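Side-chain contact in Box C/D snoRNA protein 1 (Saccharomyces cerevisiae, PDB 6THL), which is required for the accumulation of box C/D snoRNAs, and so for snoRNA processing, their transport to the nucleolus and ribosome biogenesis: residues 82-87 with 113-118. Numbering follows the deposited sequence.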
loop_
_atom_site.group_PDB
_atom_site.type_symbol
_atom_site.label_atom_id
_atom_site.label_comp_id
_atom_site.label_asym_id
_atom_site.label_seq_id
_atom_site.Cartn_x
_atom_site.Cartn_y
_atom_site.Cartn_z
ATOM N N ASN B 82 10.073 12.098 -14.584
ATOM C CA ASN B 82 8.660 11.876 -14.174
ATOM C C ASN B 82 8.024 13.017 -13.351
ATOM O O ASN B 82 6.834 13.391 -13.549
ATOM C CB ASN B 82 8.512 10.530 -13.416
ATOM C CG ASN B 82 9.675 10.230 -12.470
ATOM O OD1 ASN B 82 10.648 10.995 -12.341
ATOM N ND2 ASN B 82 9.584 9.090 -11.813
ATOM N N VAL B 83 8.848 13.534 -12.431
ATOM C CA VAL B 83 8.466 14.562 -11.483
ATOM C C VAL B 83 8.301 15.886 -12.213
ATOM O O VAL B 83 7.351 16.621 -11.963
ATOM C CB VAL B 83 9.526 14.742 -10.358
ATOM C CG1 VAL B 83 9.082 15.826 -9.370
ATOM C CG2 VAL B 83 9.805 13.428 -9.633
ATOM N N PHE B 84 9.254 16.202 -13.083
ATOM C CA PHE B 84 9.123 17.347 -13.954
ATOM C C PHE B 84 7.877 17.107 -14.767
ATOM O O PHE B 84 6.880 17.786 -14.601
ATOM C CB PHE B 84 10.342 17.498 -14.863
ATOM C CG PHE B 84 10.179 18.552 -15.907
ATOM C CD1 PHE B 84 10.717 19.814 -15.722
ATOM C CD2 PHE B 84 9.484 18.288 -17.078
ATOM C CE1 PHE B 84 10.558 20.802 -16.688
ATOM C CE2 PHE B 84 9.314 19.268 -18.045
ATOM C CZ PHE B 84 9.852 20.530 -17.846
ATOM N N GLN B 85 7.899 16.104 -15.625
ATOM C CA GLN B 85 6.748 15.892 -16.473
ATOM C C GLN B 85 5.525 16.326 -15.685
ATOM O O GLN B 85 4.734 17.162 -16.140
ATOM C CB GLN B 85 6.629 14.423 -16.899
ATOM C CG GLN B 85 7.598 14.034 -18.011
ATOM C CD GLN B 85 7.626 12.533 -18.284
ATOM O OE1 GLN B 85 7.617 11.711 -17.358
ATOM N NE2 GLN B 85 7.670 12.168 -19.564
ATOM N N LYS B 86 5.410 15.764 -14.486
ATOM C CA LYS B 86 4.222 15.920 -13.668
ATOM C C LYS B 86 3.987 17.407 -13.265
ATOM O O LYS B 86 2.848 17.891 -13.306
ATOM C CB LYS B 86 4.283 14.953 -12.469
ATOM C CG LYS B 86 2.935 14.655 -11.854
ATOM C CD LYS B 86 2.148 13.654 -12.682
ATOM C CE LYS B 86 0.668 13.869 -12.464
ATOM N NZ LYS B 86 -0.058 12.582 -12.450
ATOM N N CYS B 87 5.053 18.134 -12.916
ATOM C CA CYS B 87 4.972 19.598 -12.753
ATOM C C CYS B 87 4.489 20.216 -14.087
ATOM O O CYS B 87 3.528 20.989 -14.121
ATOM C CB CYS B 87 6.335 20.211 -12.331
ATOM S SG CYS B 87 7.076 19.807 -10.689
ATOM N N THR B 113 15.861 21.688 -15.960
ATOM C CA THR B 113 16.472 22.489 -14.924
ATOM C C THR B 113 16.184 23.964 -15.176
ATOM O O THR B 113 15.808 24.685 -14.256
ATOM C CB THR B 113 17.984 22.197 -14.865
ATOM O OG1 THR B 113 18.169 20.802 -14.597
ATOM C CG2 THR B 113 18.679 22.988 -13.771
ATOM N N GLN B 114 16.301 24.377 -16.435
ATOM C CA GLN B 114 16.169 25.780 -16.859
ATOM C C GLN B 114 14.717 26.291 -16.847
ATOM O O GLN B 114 14.470 27.467 -16.584
ATOM C CB GLN B 114 16.767 25.912 -18.270
ATOM C CG GLN B 114 17.427 27.230 -18.654
ATOM C CD GLN B 114 17.805 27.234 -20.134
ATOM O OE1 GLN B 114 18.984 27.113 -20.505
ATOM N NE2 GLN B 114 16.787 27.325 -20.994
ATOM N N ILE B 115 13.765 25.413 -17.136
ATOM C CA ILE B 115 12.344 25.805 -17.185
ATOM C C ILE B 115 11.706 25.920 -15.800
ATOM O O ILE B 115 10.752 26.677 -15.634
ATOM C CB ILE B 115 11.483 24.835 -18.038
ATOM C CG1 ILE B 115 12.039 24.741 -19.473
ATOM C CG2 ILE B 115 10.015 25.285 -18.052
ATOM C CD1 ILE B 115 11.606 23.505 -20.230
ATOM N N LEU B 116 12.211 25.166 -14.822
ATOM C CA LEU B 116 11.712 25.267 -13.443
ATOM C C LEU B 116 12.226 26.533 -12.752
ATOM O O LEU B 116 11.605 27.005 -11.810
ATOM C CB LEU B 116 12.088 24.037 -12.602
ATOM C CG LEU B 116 11.721 22.638 -13.131
ATOM C CD1 LEU B 116 12.183 21.587 -12.134
ATOM C CD2 LEU B 116 10.243 22.463 -13.434
ATOM N N GLN B 117 13.349 27.082 -13.217
ATOM C CA GLN B 117 13.901 28.291 -12.604
ATOM C C GLN B 117 13.110 29.571 -12.885
ATOM O O GLN B 117 13.166 30.515 -12.100
ATOM C CB GLN B 117 15.332 28.499 -13.051
ATOM C CG GLN B 117 16.291 27.483 -12.475
ATOM C CD GLN B 117 17.693 27.671 -13.001
ATOM O OE1 GLN B 117 18.394 26.701 -13.299
ATOM N NE2 GLN B 117 18.111 28.929 -13.127
ATOM N N LYS B 118 12.388 29.603 -14.002
ATOM C CA LYS B 118 11.645 30.790 -14.416
ATOM C C LYS B 118 10.169 30.460 -14.291
ATOM O O LYS B 118 9.348 30.782 -15.148
ATOM C CB LYS B 118 12.039 31.177 -15.851
ATOM C CG LYS B 118 13.538 31.082 -16.158
ATOM C CD LYS B 118 14.412 31.961 -15.255
ATOM C CE LYS B 118 15.863 31.476 -15.218
ATOM N NZ LYS B 118 16.797 32.450 -14.587
#
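The phenyl ring of F84 is the one flat group in this contact, and two aliphatic side chains of 113-118 approach it obliquely from opposite sides of the ring plane, L116 beside CD1 and CE1, I115 beyond CZ. L116 makes the closer approach: its methyl CD2 comes in at a slant on the CD1-CE1 side of the ring, 3.5 Å from CD1 of F84 and 3.7 Å from CE1 of F84, with CG of L116 just behind it at 4.0 Å from F84 CD1. At the far end of the ring CZ of F84 meets CD1 of I115 at 4.2 Å, a looser touch in which the isoleucine lies across the phenylalanine at about a right angle. CG of F84 lies anti to the backbone N (chi1 172°), which swings the ring out toward 113-118, and chi2 of 99° turns it so that CD1 and CE1 face L116 while CZ points on to I115. Within the BCD1 domain, 82-87 lies on helix 81-90, and 113-118 takes in the C-terminal part of helix 109-117 and the residue after it. Helix 81-90 lies against strands 40-49 and 62-70: N82 and V83 touch H64, and K86 touches F62 and L49. The CA atoms of F84 and L116, the nearest pair, are 8.3 Å apart. No hydrogen bond crosses between the segments; the join is apolar and small, burying 176 Å² over both sides. I115 is the solvent-exposed end of the contact and L116 the buried one, packing also on V76 and M79 in the loop ahead of helix 81-90.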